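Local structure of VgrG protein (Vibrio cholerae, 4DTF) at residues A[179-184]-A[346-351]; A[15-20]-A[93-98]; A[25-30]-A[173-178]. The protein probably uses ATP to join actin monomers covalently, as an actin cross-linking domain carried by a VgrG protein of the type VI secretion system. One frame throughout, in Å; residues are numbered along the deposited sequence.

Interaction 1 of 3, residues A[179-184]-A[346-351]; sequences VAAKGF and LAILFE. With ANP (phosphoaminophosphonic acid-adenylate ester), chain B.
Leu346 O is gripped twice at the end of this strand pair. Ala181 N drives straight at it (2.9 Å, 174° at the hydrogen). Water 1 donates a second bond to the same oxygen, and the water in turn accepts one from Lys182 N. The water thus ties the 3-10 turn 181-183 to the neighbouring strand just where regular pairing stops. One step back, Val179 and Ile348 form an antiparallel hydrogen-bonded pair; its shorter bond, Ile348 N to Val179 O, is 2.9 Å. These are the last rungs between strands 173-180 and 345-352, two strands of the nucleotide-binding sheet of the actin cross-linking domain. Ile348 holds CG1 between its backbone N and carbonyl carbon (chi1 52°), which brings CG1 to within 3.7 Å of Ala181 CA and sends CD1 on to Phe184 CD2 at 4.0 Å. Its other branch, CG2, meets Ala181 CB, which Leu346 CD2 touches as well, 3.7 Å away. Farther along, the Phe184 and Phe350 rings arrive from opposite directions and meet obliquely, planes 43° apart, with Phe184 CE2 3.4 Å from Phe350 CZ. Val179 CG2 comes in at the edge of the Phe350 ring, and Leu195 of helix 190-196 covers Val179, Phe184 and Phe350 together. Leu349 starts out away from 179-184, and its CD2 lies 3.4 Å from ANP C5.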
loop_
_atom_site.group_PDB
_atom_site.type_symbol
_atom_site.label_atom_id
_atom_site.label_comp_id
_atom_site.label_asym_id
_atom_site.label_seq_id
_atom_site.Cartn_x
_atom_site.Cartn_y
_atom_site.Cartn_z
ATOM N N VAL A 179 -4.778 -11.008 3.484
ATOM C CA VAL A 179 -5.323 -12.198 4.162
ATOM C C VAL A 179 -6.797 -12.359 3.786
ATOM O O VAL A 179 -7.433 -11.366 3.431
ATOM C CB VAL A 179 -5.144 -12.153 5.723
ATOM C CG1 VAL A 179 -3.668 -12.232 6.135
ATOM C CG2 VAL A 179 -5.806 -10.918 6.333
ATOM N N ALA A 180 -7.354 -13.583 3.913
ATOM C CA ALA A 180 -8.785 -13.833 3.719
ATOM C C ALA A 180 -9.536 -12.969 4.751
ATOM O O ALA A 180 -9.160 -12.959 5.929
ATOM C CB ALA A 180 -9.097 -15.308 3.969
ATOM N N ALA A 181 -10.539 -12.191 4.292
ATOM C CA ALA A 181 -11.319 -11.287 5.138
ATOM C C ALA A 181 -11.971 -12.034 6.311
ATOM O O ALA A 181 -11.958 -11.522 7.435
ATOM C CB ALA A 181 -12.366 -10.565 4.304
ATOM N N LYS A 182 -12.435 -13.276 6.068
ATOM C CA LYS A 182 -13.055 -14.140 7.080
ATOM C C LYS A 182 -12.081 -14.561 8.179
ATOM O O LYS A 182 -12.520 -15.045 9.214
ATOM C CB LYS A 182 -13.708 -15.370 6.426
ATOM C CG LYS A 182 -12.705 -16.377 5.864
ATOM C CD LYS A 182 -13.366 -17.636 5.369
ATOM C CE LYS A 182 -12.317 -18.678 5.097
ATOM N NZ LYS A 182 -12.794 -19.688 4.127
ATOM N N GLY A 183 -10.782 -14.397 7.937
ATOM C CA GLY A 183 -9.771 -14.759 8.920
ATOM C C GLY A 183 -9.514 -13.689 9.967
ATOM O O GLY A 183 -8.993 -14.005 11.040
ATOM N N PHE A 184 -9.813 -12.409 9.652
ATOM C CA PHE A 184 -9.525 -11.294 10.566
ATOM C C PHE A 184 -10.366 -11.394 11.837
ATOM O O PHE A 184 -11.587 -11.268 11.785
ATOM C CB PHE A 184 -9.680 -9.912 9.879
ATOM C CG PHE A 184 -8.789 -8.834 10.466
ATOM C CD1 PHE A 184 -9.029 -8.324 11.740
ATOM C CD2 PHE A 184 -7.719 -8.315 9.734
ATOM C CE1 PHE A 184 -8.191 -7.349 12.287
ATOM C CE2 PHE A 184 -6.894 -7.326 10.278
ATOM C CZ PHE A 184 -7.140 -6.845 11.547
ATOM N N LEU A 346 -12.891 -13.093 -0.610
ATOM C CA LEU A 346 -12.336 -11.760 -0.445
ATOM C C LEU A 346 -11.060 -11.746 0.380
ATOM O O LEU A 346 -10.987 -12.374 1.441
ATOM C CB LEU A 346 -13.388 -10.803 0.167
ATOM C CG LEU A 346 -12.907 -9.390 0.560
ATOM C CD1 LEU A 346 -12.641 -8.513 -0.685
ATOM C CD2 LEU A 346 -13.917 -8.712 1.459
ATOM N N ALA A 347 -10.049 -11.044 -0.138
ATOM C CA ALA A 347 -8.803 -10.783 0.569
ATOM C C ALA A 347 -8.841 -9.297 0.917
ATOM O O ALA A 347 -9.328 -8.479 0.131
ATOM C CB ALA A 347 -7.586 -11.086 -0.309
ATOM N N ILE A 348 -8.355 -8.962 2.110
ATOM C CA ILE A 348 -8.256 -7.592 2.600
ATOM C C ILE A 348 -6.794 -7.351 2.885
ATOM O O ILE A 348 -6.099 -8.249 3.377
ATOM C CB ILE A 348 -9.205 -7.298 3.799
ATOM C CG1 ILE A 348 -9.042 -8.347 4.937
ATOM C CG2 ILE A 348 -10.659 -7.175 3.297
ATOM C CD1 ILE A 348 -9.772 -8.012 6.290
ATOM N N LEU A 349 -6.304 -6.170 2.496
ATOM C CA LEU A 349 -4.887 -5.826 2.564
ATOM C C LEU A 349 -4.536 -4.772 3.574
ATOM O O LEU A 349 -5.348 -3.902 3.891
ATOM C CB LEU A 349 -4.379 -5.443 1.157
ATOM C CG LEU A 349 -3.995 -6.636 0.262
ATOM C CD1 LEU A 349 -5.225 -7.460 -0.163
ATOM C CD2 LEU A 349 -3.290 -6.167 -0.951
ATOM N N PHE A 350 -3.300 -4.857 4.094
ATOM C CA PHE A 350 -2.826 -3.931 5.110
ATOM C C PHE A 350 -1.403 -3.518 4.869
ATOM O O PHE A 350 -0.530 -4.364 4.673
ATOM C CB PHE A 350 -2.968 -4.553 6.509
ATOM C CG PHE A 350 -4.383 -4.972 6.812
ATOM C CD1 PHE A 350 -5.280 -4.077 7.392
ATOM C CD2 PHE A 350 -4.833 -6.248 6.482
ATOM C CE1 PHE A 350 -6.601 -4.454 7.635
ATOM C CE2 PHE A 350 -6.152 -6.622 6.723
ATOM C CZ PHE A 350 -7.029 -5.722 7.287
ATOM N N GLU A 351 -1.153 -2.211 4.924
ATOM C CA GLU A 351 0.192 -1.702 4.710
ATOM C C GLU A 351 0.868 -1.411 6.037
ATOM O O GLU A 351 0.349 -0.647 6.851
ATOM C CB GLU A 351 0.140 -0.447 3.821
ATOM C CG GLU A 351 1.473 0.247 3.580
ATOM C CD GLU A 351 1.354 1.542 2.799
ATOM O OE1 GLU A 351 0.526 1.611 1.866
ATOM O OE2 GLU A 351 2.105 2.489 3.113
HETATM P PG ANP B . 1.469 5.202 -4.082
HETATM O O1G ANP B . 2.920 5.321 -3.727
HETATM O O2G ANP B . 0.580 5.940 -3.124
HETATM O O3G ANP B . 1.187 5.749 -5.448
HETATM P PB ANP B . 0.648 2.733 -5.181
HETATM O O1B ANP B . -0.197 3.482 -6.147
HETATM O O2B ANP B . 1.881 2.225 -5.864
HETATM N N3B ANP B . 1.052 3.651 -4.064
HETATM P PA ANP B . -0.027 0.022 -4.900
HETATM O O1A ANP B . -1.358 -0.597 -5.117
HETATM O O2A ANP B . 0.829 -0.166 -6.147
HETATM O O3A ANP B . -0.184 1.484 -4.614
HETATM O "O5'" ANP B . 0.723 -0.652 -3.655
HETATM C "C5'" ANP B . 0.526 -2.063 -3.640
HETATM C "C4'" ANP B . 1.386 -2.739 -2.609
HETATM O "O4'" ANP B . 0.626 -3.874 -2.149
HETATM C "C3'" ANP B . 2.681 -3.339 -3.155
HETATM O "O3'" ANP B . 3.631 -3.550 -2.114
HETATM C "C2'" ANP B . 2.179 -4.654 -3.744
HETATM O "O2'" ANP B . 3.180 -5.647 -3.890
HETATM C "C1'" ANP B . 1.186 -5.066 -2.663
HETATM N N9 ANP B . 0.106 -5.936 -3.097
HETATM C C8 ANP B . -0.702 -5.806 -4.200
HETATM N N7 ANP B . -1.559 -6.781 -4.350
HETATM C C5 ANP B . -1.320 -7.604 -3.263
HETATM C C6 ANP B . -1.928 -8.797 -2.815
HETATM N N6 ANP B . -2.911 -9.422 -3.472
HETATM N N1 ANP B . -1.478 -9.336 -1.660
HETATM C C2 ANP B . -0.481 -8.726 -1.006
HETATM N N3 ANP B . 0.175 -7.610 -1.335
HETATM C C4 ANP B . -0.299 -7.096 -2.480
HETATM O O HOH W 1 -12.764 -13.991 3.099
#

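Interaction 2 of 3, residues A[15-20]-A[93-98]; sequences DFPTHF and SYPCEM. With ANP (phosphoaminophosphonic acid-adenylate ester), chain B.
Phe16 and Tyr94 both turn CG anti to their own carbonyl carbon (chi1 -65° and -80°), and this brings the edge of the Phe16 ring up to the Tyr94 face in a T-shaped pair, centroids 5.7 Å apart. Phe20 takes the same turn and swings its ring across Pro95 at about a right angle, CE2 lying 3.7 Å from Pro95 CG and CZ 3.2 Å from Pro95 O. Between the two phenylalanines, Pro17 and Pro95 approach each other through their CD atoms, while Pro17 CD also sits in plane at the Tyr94 edge. The N-terminal segment 15-20 thereby runs alongside the end of strand 85-97, held to it by side-chain packing, and together they build one wall of the nucleotide site. Phe16 offers a ring face to ANP C8, 3.6 Å from CD2. Pro95 presses CB and CG on the adenine, with CG 3.5 Å from C5. A polar bond joins the ribose to the same strand: O2' donates to Ser93 O at 2.6 Å. Tyr94 OH bonds to Pro14 O, fixing the ring at its far end, and Glu97 CG rests 4.0 Å from Phe20 CD1.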
loop_
_atom_site.group_PDB
_atom_site.type_symbol
_atom_site.label_atom_id
_atom_site.label_comp_id
_atom_site.label_asym_id
_atom_site.label_seq_id
_atom_site.Cartn_x
_atom_site.Cartn_y
_atom_site.Cartn_z
ATOM N N ASP A 15 -0.295 -6.053 -14.674
ATOM C CA ASP A 15 -1.017 -5.738 -13.450
ATOM C C ASP A 15 -0.647 -6.799 -12.430
ATOM O O ASP A 15 -0.226 -7.897 -12.804
ATOM C CB ASP A 15 -2.530 -5.773 -13.688
ATOM C CG ASP A 15 -3.027 -4.694 -14.620
ATOM O OD1 ASP A 15 -2.936 -3.501 -14.248
ATOM O OD2 ASP A 15 -3.511 -5.039 -15.719
ATOM N N PHE A 16 -0.793 -6.475 -11.143
ATOM C CA PHE A 16 -0.499 -7.428 -10.084
ATOM C C PHE A 16 -1.432 -8.628 -10.225
ATOM O O PHE A 16 -2.617 -8.426 -10.506
ATOM C CB PHE A 16 -0.769 -6.809 -8.690
ATOM C CG PHE A 16 0.086 -5.646 -8.242
ATOM C CD1 PHE A 16 1.469 -5.682 -8.379
ATOM C CD2 PHE A 16 -0.486 -4.544 -7.618
ATOM C CE1 PHE A 16 2.260 -4.627 -7.917
ATOM C CE2 PHE A 16 0.306 -3.488 -7.162
ATOM C CZ PHE A 16 1.673 -3.535 -7.316
ATOM N N PRO A 17 -0.957 -9.867 -9.950
ATOM C CA PRO A 17 -1.907 -10.986 -9.862
ATOM C C PRO A 17 -2.822 -10.666 -8.666
ATOM O O PRO A 17 -2.388 -9.995 -7.725
ATOM C CB PRO A 17 -1.021 -12.202 -9.574
ATOM C CG PRO A 17 0.252 -11.658 -9.035
ATOM C CD PRO A 17 0.413 -10.266 -9.556
ATOM N N THR A 18 -4.095 -11.054 -8.745
ATOM C CA THR A 18 -5.069 -10.759 -7.695
ATOM C C THR A 18 -5.350 -11.950 -6.754
ATOM O O THR A 18 -5.769 -11.734 -5.617
ATOM C CB THR A 18 -6.369 -10.238 -8.329
ATOM O OG1 THR A 18 -6.899 -11.229 -9.210
ATOM C CG2 THR A 18 -6.191 -8.910 -9.061
ATOM N N HIS A 19 -5.145 -13.197 -7.223
ATOM C CA HIS A 19 -5.437 -14.403 -6.438
ATOM C C HIS A 19 -4.234 -15.137 -5.878
ATOM O O HIS A 19 -3.270 -15.398 -6.597
ATOM C CB HIS A 19 -6.330 -15.378 -7.231
ATOM C CG HIS A 19 -6.848 -16.511 -6.386
ATOM N ND1 HIS A 19 -8.001 -16.374 -5.625
ATOM C CD2 HIS A 19 -6.314 -17.734 -6.153
ATOM C CE1 HIS A 19 -8.142 -17.519 -4.982
ATOM N NE2 HIS A 19 -7.151 -18.367 -5.265
ATOM N N PHE A 20 -4.325 -15.519 -4.597
ATOM C CA PHE A 20 -3.314 -16.291 -3.880
ATOM C C PHE A 20 -3.991 -17.386 -3.049
ATOM O O PHE A 20 -5.052 -17.126 -2.480
ATOM C CB PHE A 20 -2.402 -15.391 -3.015
ATOM C CG PHE A 20 -1.515 -14.527 -3.884
ATOM C CD1 PHE A 20 -0.329 -15.028 -4.415
ATOM C CD2 PHE A 20 -1.901 -13.237 -4.231
ATOM C CE1 PHE A 20 0.456 -14.251 -5.267
ATOM C CE2 PHE A 20 -1.125 -12.470 -5.096
ATOM C CZ PHE A 20 0.056 -12.976 -5.595
ATOM N N SER A 93 7.155 -4.550 -5.506
ATOM C CA SER A 93 7.090 -5.957 -5.875
ATOM C C SER A 93 5.716 -6.411 -6.341
ATOM O O SER A 93 4.703 -5.832 -5.948
ATOM C CB SER A 93 7.586 -6.851 -4.739
ATOM O OG SER A 93 6.607 -7.022 -3.724
ATOM N N TYR A 94 5.696 -7.453 -7.177
ATOM C CA TYR A 94 4.485 -8.159 -7.559
ATOM C C TYR A 94 4.259 -9.062 -6.336
ATOM O O TYR A 94 5.235 -9.660 -5.852
ATOM C CB TYR A 94 4.710 -8.983 -8.847
ATOM C CG TYR A 94 4.626 -8.111 -10.083
ATOM C CD1 TYR A 94 5.714 -7.346 -10.495
ATOM C CD2 TYR A 94 3.432 -7.984 -10.790
ATOM C CE1 TYR A 94 5.626 -6.495 -11.595
ATOM C CE2 TYR A 94 3.337 -7.153 -11.907
ATOM C CZ TYR A 94 4.435 -6.399 -12.299
ATOM O OH TYR A 94 4.345 -5.550 -13.373
ATOM N N PRO A 95 3.043 -9.106 -5.745
ATOM C CA PRO A 95 2.853 -9.944 -4.549
ATOM C C PRO A 95 3.155 -11.419 -4.782
ATOM O O PRO A 95 3.057 -11.918 -5.909
ATOM C CB PRO A 95 1.369 -9.746 -4.220
ATOM C CG PRO A 95 0.738 -9.348 -5.531
ATOM C CD PRO A 95 1.773 -8.473 -6.156
ATOM N N CYS A 96 3.543 -12.102 -3.709
ATOM C CA CYS A 96 3.794 -13.531 -3.709
ATOM C C CYS A 96 3.197 -14.115 -2.435
ATOM O O CYS A 96 2.707 -13.359 -1.585
ATOM C CB CYS A 96 5.281 -13.846 -3.859
ATOM S SG CYS A 96 6.312 -13.340 -2.459
ATOM N N GLU A 97 3.189 -15.448 -2.314
ATOM C CA GLU A 97 2.687 -16.106 -1.113
ATOM C C GLU A 97 3.688 -15.848 -0.011
ATOM O O GLU A 97 4.893 -15.874 -0.261
ATOM C CB GLU A 97 2.516 -17.609 -1.337
ATOM C CG GLU A 97 1.650 -17.938 -2.538
ATOM C CD GLU A 97 1.664 -19.381 -3.005
ATOM O OE1 GLU A 97 1.389 -19.619 -4.200
ATOM O OE2 GLU A 97 1.938 -20.271 -2.176
ATOM N N MET A 98 3.183 -15.537 1.188
ATOM C CA MET A 98 3.980 -15.228 2.385
ATOM C C MET A 98 4.964 -16.325 2.776
ATOM O O MET A 98 6.035 -16.022 3.284
ATOM C CB MET A 98 3.071 -14.915 3.572
ATOM C CG MET A 98 2.582 -13.526 3.584
ATOM S SD MET A 98 2.016 -12.982 5.213
ATOM C CE MET A 98 3.547 -12.518 5.949
HETATM P PG ANP B . 1.469 5.202 -4.082
HETATM O O1G ANP B . 2.920 5.321 -3.727
HETATM O O2G ANP B . 0.580 5.940 -3.124
HETATM O O3G ANP B . 1.187 5.749 -5.448
HETATM P PB ANP B . 0.648 2.733 -5.181
HETATM O O1B ANP B . -0.197 3.482 -6.147
HETATM O O2B ANP B . 1.881 2.225 -5.864
HETATM N N3B ANP B . 1.052 3.651 -4.064
HETATM P PA ANP B . -0.027 0.022 -4.900
HETATM O O1A ANP B . -1.358 -0.597 -5.117
HETATM O O2A ANP B . 0.829 -0.166 -6.147
HETATM O O3A ANP B . -0.184 1.484 -4.614
HETATM O "O5'" ANP B . 0.723 -0.652 -3.655
HETATM C "C5'" ANP B . 0.526 -2.063 -3.640
HETATM C "C4'" ANP B . 1.386 -2.739 -2.609
HETATM O "O4'" ANP B . 0.626 -3.874 -2.149
HETATM C "C3'" ANP B . 2.681 -3.339 -3.155
HETATM O "O3'" ANP B . 3.631 -3.550 -2.114
HETATM C "C2'" ANP B . 2.179 -4.654 -3.744
HETATM O "O2'" ANP B . 3.180 -5.647 -3.890
HETATM C "C1'" ANP B . 1.186 -5.066 -2.663
HETATM N N9 ANP B . 0.106 -5.936 -3.097
HETATM C C8 ANP B . -0.702 -5.806 -4.200
HETATM N N7 ANP B . -1.559 -6.781 -4.350
HETATM C C5 ANP B . -1.320 -7.604 -3.263
HETATM C C6 ANP B . -1.928 -8.797 -2.815
HETATM N N6 ANP B . -2.911 -9.422 -3.472
HETATM N N1 ANP B . -1.478 -9.336 -1.660
HETATM C C2 ANP B . -0.481 -8.726 -1.006
HETATM N N3 ANP B . 0.175 -7.610 -1.335
HETATM C C4 ANP B . -0.299 -7.096 -2.480
#

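Interaction 3 of 3, residues A[25-30]-A[173-178]; sequences IGIENE and QQATVG. With MG (magnesium ion), chain D; ANP (phosphoaminophosphonic acid-adenylate ester), chain B.
Gly26 and Thr176 face each other as a hydrogen-bonded pair of the antiparallel strands 24-30 and 173-180, which carry the nucleotide and whose segments here run at 162°. The fold is consistent with the glutamine synthetase-like architecture of actin cross-linking domains. On the face of Thr176, Glu28 and Gln174, the surface is a hollow between bumps, and the ribose fills it. Gly26, without a side chain, is the floor, with CA only 3.1 Å from ANP O2'. Thr176 rises on one side and sets CB and CG2 against O4', CG2 at 3.4 Å. Glu28, its chain extended, rises beyond the sugar and leans CG on O3', 3.5 Å away. Water 2 sits between these bumps: it donates to Glu28 OE1 at 2.6 Å and hydrogen-bonds Thr176 OG1 and ANP O3' too, so one carboxylate oxygen is linked to a neighbouring strand and to the sugar. Next to Glu28, Gln174 crosses obliquely and bends at chi2 (99°), which curls its amide back until OE1 binds a magnesium ion at 2.5 Å.

The reverse face is greasy. Ile25 stretches CD1 over to Val177 CG2, 3.9 Å off, and toward Ala175 CB, whose small methyl forms a dip flanked loosely by Ile25 CD1 and Ile27 CG2. Farther along this face the greasy row gives way to two amides, Asn29 and Gln173, lying side by side and pointing the same way with planes 72° apart. Pro364 O accepts from Gln173 NE2 as well. Within the pair, NE2 donates almost straight to Asn29 OD1 at 2.6 Å, coming from above the carbonyl plane of Asn29 while OD1 lies in the amide plane of Gln173.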
loop_
_atom_site.group_PDB
_atom_site.type_symbol
_atom_site.label_atom_id
_atom_site.label_comp_id
_atom_site.label_asym_id
_atom_site.label_seq_id
_atom_site.Cartn_x
_atom_site.Cartn_y
_atom_site.Cartn_z
ATOM N N ILE A 25 2.028 -11.310 0.325
ATOM C CA ILE A 25 2.874 -10.197 0.717
ATOM C C ILE A 25 3.486 -9.492 -0.504
ATOM O O ILE A 25 3.937 -10.138 -1.452
ATOM C CB ILE A 25 3.945 -10.608 1.780
ATOM C CG1 ILE A 25 4.674 -9.369 2.386
ATOM C CG2 ILE A 25 4.935 -11.657 1.231
ATOM C CD1 ILE A 25 5.210 -9.546 3.786
ATOM N N GLY A 26 3.471 -8.170 -0.439
ATOM C CA GLY A 26 4.090 -7.274 -1.394
ATOM C C GLY A 26 4.969 -6.306 -0.631
ATOM O O GLY A 26 4.777 -6.092 0.576
ATOM N N ILE A 27 5.967 -5.747 -1.311
ATOM C CA ILE A 27 6.896 -4.796 -0.689
ATOM C C ILE A 27 7.052 -3.542 -1.537
ATOM O O ILE A 27 6.861 -3.584 -2.751
ATOM C CB ILE A 27 8.277 -5.423 -0.324
ATOM C CG1 ILE A 27 9.065 -5.881 -1.582
ATOM C CG2 ILE A 27 8.154 -6.531 0.737
ATOM C CD1 ILE A 27 10.547 -6.277 -1.343
ATOM N N GLU A 28 7.415 -2.430 -0.892
ATOM C CA GLU A 28 7.658 -1.150 -1.549
ATOM C C GLU A 28 8.996 -0.659 -1.057
ATOM O O GLU A 28 9.246 -0.713 0.145
ATOM C CB GLU A 28 6.564 -0.145 -1.174
ATOM C CG GLU A 28 5.225 -0.445 -1.819
ATOM C CD GLU A 28 4.067 0.315 -1.211
ATOM O OE1 GLU A 28 3.760 0.098 -0.014
ATOM O OE2 GLU A 28 3.468 1.143 -1.931
ATOM N N ASN A 29 9.888 -0.252 -1.972
ATOM C CA ASN A 29 11.219 0.199 -1.584
ATOM C C ASN A 29 11.654 1.429 -2.354
ATOM O O ASN A 29 12.010 1.336 -3.538
ATOM C CB ASN A 29 12.267 -0.916 -1.730
ATOM C CG ASN A 29 13.519 -0.688 -0.891
ATOM O OD1 ASN A 29 14.198 -1.621 -0.509
ATOM N ND2 ASN A 29 13.816 0.536 -0.502
ATOM N N GLU A 30 11.658 2.578 -1.669
ATOM C CA GLU A 30 12.094 3.835 -2.269
ATOM C C GLU A 30 13.627 3.877 -2.232
ATOM O O GLU A 30 14.229 3.625 -1.189
ATOM C CB GLU A 30 11.480 5.030 -1.538
ATOM C CG GLU A 30 11.709 6.374 -2.212
ATOM C CD GLU A 30 11.308 7.573 -1.377
ATOM O OE1 GLU A 30 11.076 8.647 -1.971
ATOM O OE2 GLU A 30 11.207 7.439 -0.137
ATOM N N GLN A 173 11.097 1.834 3.182
ATOM C CA GLN A 173 10.433 0.540 3.031
ATOM C C GLN A 173 9.094 0.325 3.712
ATOM O O GLN A 173 8.904 0.663 4.882
ATOM C CB GLN A 173 11.395 -0.590 3.426
ATOM C CG GLN A 173 12.657 -0.662 2.544
ATOM C CD GLN A 173 13.688 -1.685 2.987
ATOM O OE1 GLN A 173 13.836 -2.010 4.168
ATOM N NE2 GLN A 173 14.496 -2.157 2.048
ATOM N N GLN A 174 8.182 -0.303 2.970
ATOM C CA GLN A 174 6.888 -0.773 3.472
ATOM C C GLN A 174 6.662 -2.193 3.022
ATOM O O GLN A 174 7.280 -2.644 2.061
ATOM C CB GLN A 174 5.714 0.090 3.007
ATOM C CG GLN A 174 5.554 1.377 3.788
ATOM C CD GLN A 174 6.162 2.507 3.029
ATOM O OE1 GLN A 174 5.704 2.869 1.941
ATOM N NE2 GLN A 174 7.221 3.074 3.578
ATOM N N ALA A 175 5.747 -2.893 3.705
ATOM C CA ALA A 175 5.306 -4.231 3.349
ATOM C C ALA A 175 3.776 -4.195 3.394
ATOM O O ALA A 175 3.212 -3.499 4.234
ATOM C CB ALA A 175 5.842 -5.242 4.347
ATOM N N THR A 176 3.110 -4.914 2.471
ATOM C CA THR A 176 1.646 -5.019 2.397
ATOM C C THR A 176 1.286 -6.485 2.497
ATOM O O THR A 176 1.805 -7.294 1.737
ATOM C CB THR A 176 1.080 -4.305 1.148
ATOM O OG1 THR A 176 1.388 -2.914 1.232
ATOM C CG2 THR A 176 -0.435 -4.453 1.013
ATOM N N VAL A 177 0.403 -6.829 3.446
ATOM C CA VAL A 177 -0.007 -8.206 3.678
ATOM C C VAL A 177 -1.480 -8.337 3.312
ATOM O O VAL A 177 -2.293 -7.531 3.750
ATOM C CB VAL A 177 0.285 -8.646 5.158
ATOM C CG1 VAL A 177 -0.407 -9.963 5.513
ATOM C CG2 VAL A 177 1.784 -8.734 5.433
ATOM N N GLY A 178 -1.801 -9.376 2.546
ATOM C CA GLY A 178 -3.172 -9.704 2.177
ATOM C C GLY A 178 -3.592 -10.991 2.846
ATOM O O GLY A 178 -2.830 -11.954 2.831
HETATM MG MG MG D . 3.465 2.967 0.944
HETATM P PG ANP B . 1.469 5.202 -4.082
HETATM O O1G ANP B . 2.920 5.321 -3.727
HETATM O O2G ANP B . 0.580 5.940 -3.124
HETATM O O3G ANP B . 1.187 5.749 -5.448
HETATM P PB ANP B . 0.648 2.733 -5.181
HETATM O O1B ANP B . -0.197 3.482 -6.147
HETATM O O2B ANP B . 1.881 2.225 -5.864
HETATM N N3B ANP B . 1.052 3.651 -4.064
HETATM P PA ANP B . -0.027 0.022 -4.900
HETATM O O1A ANP B . -1.358 -0.597 -5.117
HETATM O O2A ANP B . 0.829 -0.166 -6.147
HETATM O O3A ANP B . -0.184 1.484 -4.614
HETATM O "O5'" ANP B . 0.723 -0.652 -3.655
HETATM C "C5'" ANP B . 0.526 -2.063 -3.640
HETATM C "C4'" ANP B . 1.386 -2.739 -2.609
HETATM O "O4'" ANP B . 0.626 -3.874 -2.149
HETATM C "C3'" ANP B . 2.681 -3.339 -3.155
HETATM O "O3'" ANP B . 3.631 -3.550 -2.114
HETATM C "C2'" ANP B . 2.179 -4.654 -3.744
HETATM O "O2'" ANP B . 3.180 -5.647 -3.890
HETATM C "C1'" ANP B . 1.186 -5.066 -2.663
HETATM N N9 ANP B . 0.106 -5.936 -3.097
HETATM C C8 ANP B . -0.702 -5.806 -4.200
HETATM N N7 ANP B . -1.559 -6.781 -4.350
HETATM C C5 ANP B . -1.320 -7.604 -3.263
HETATM C C6 ANP B . -1.928 -8.797 -2.815
HETATM N N6 ANP B . -2.911 -9.422 -3.472
HETATM N N1 ANP B . -1.478 -9.336 -1.660
HETATM C C2 ANP B . -0.481 -8.726 -1.006
HETATM N N3 ANP B . 0.175 -7.610 -1.335
HETATM C C4 ANP B . -0.299 -7.096 -2.480
HETATM O O HOH W 2 3.946 -2.405 0.578
#

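Overall arrangement
All three interactions close on one ANP molecule. Interaction 3 is the middle piece: strand 173-180 continues into interaction 1, where Phe350 N lies 2.9 Å from Val177 O, and on its other side strand 24-30 meets the 93-98 segment of interaction 2, with Cys96 O 2.9 Å from Ile25 N. Ser93 OG also reaches Ile27 N at 2.8 Å. Interactions 1 and 2 do not touch, their nearest atoms being about 6 Å apart, yet they share the adenine: Leu349 lies over one face and Pro95 over the opposite one. Interaction 3 lines the ribose and, through Gln174, binds a magnesium ion.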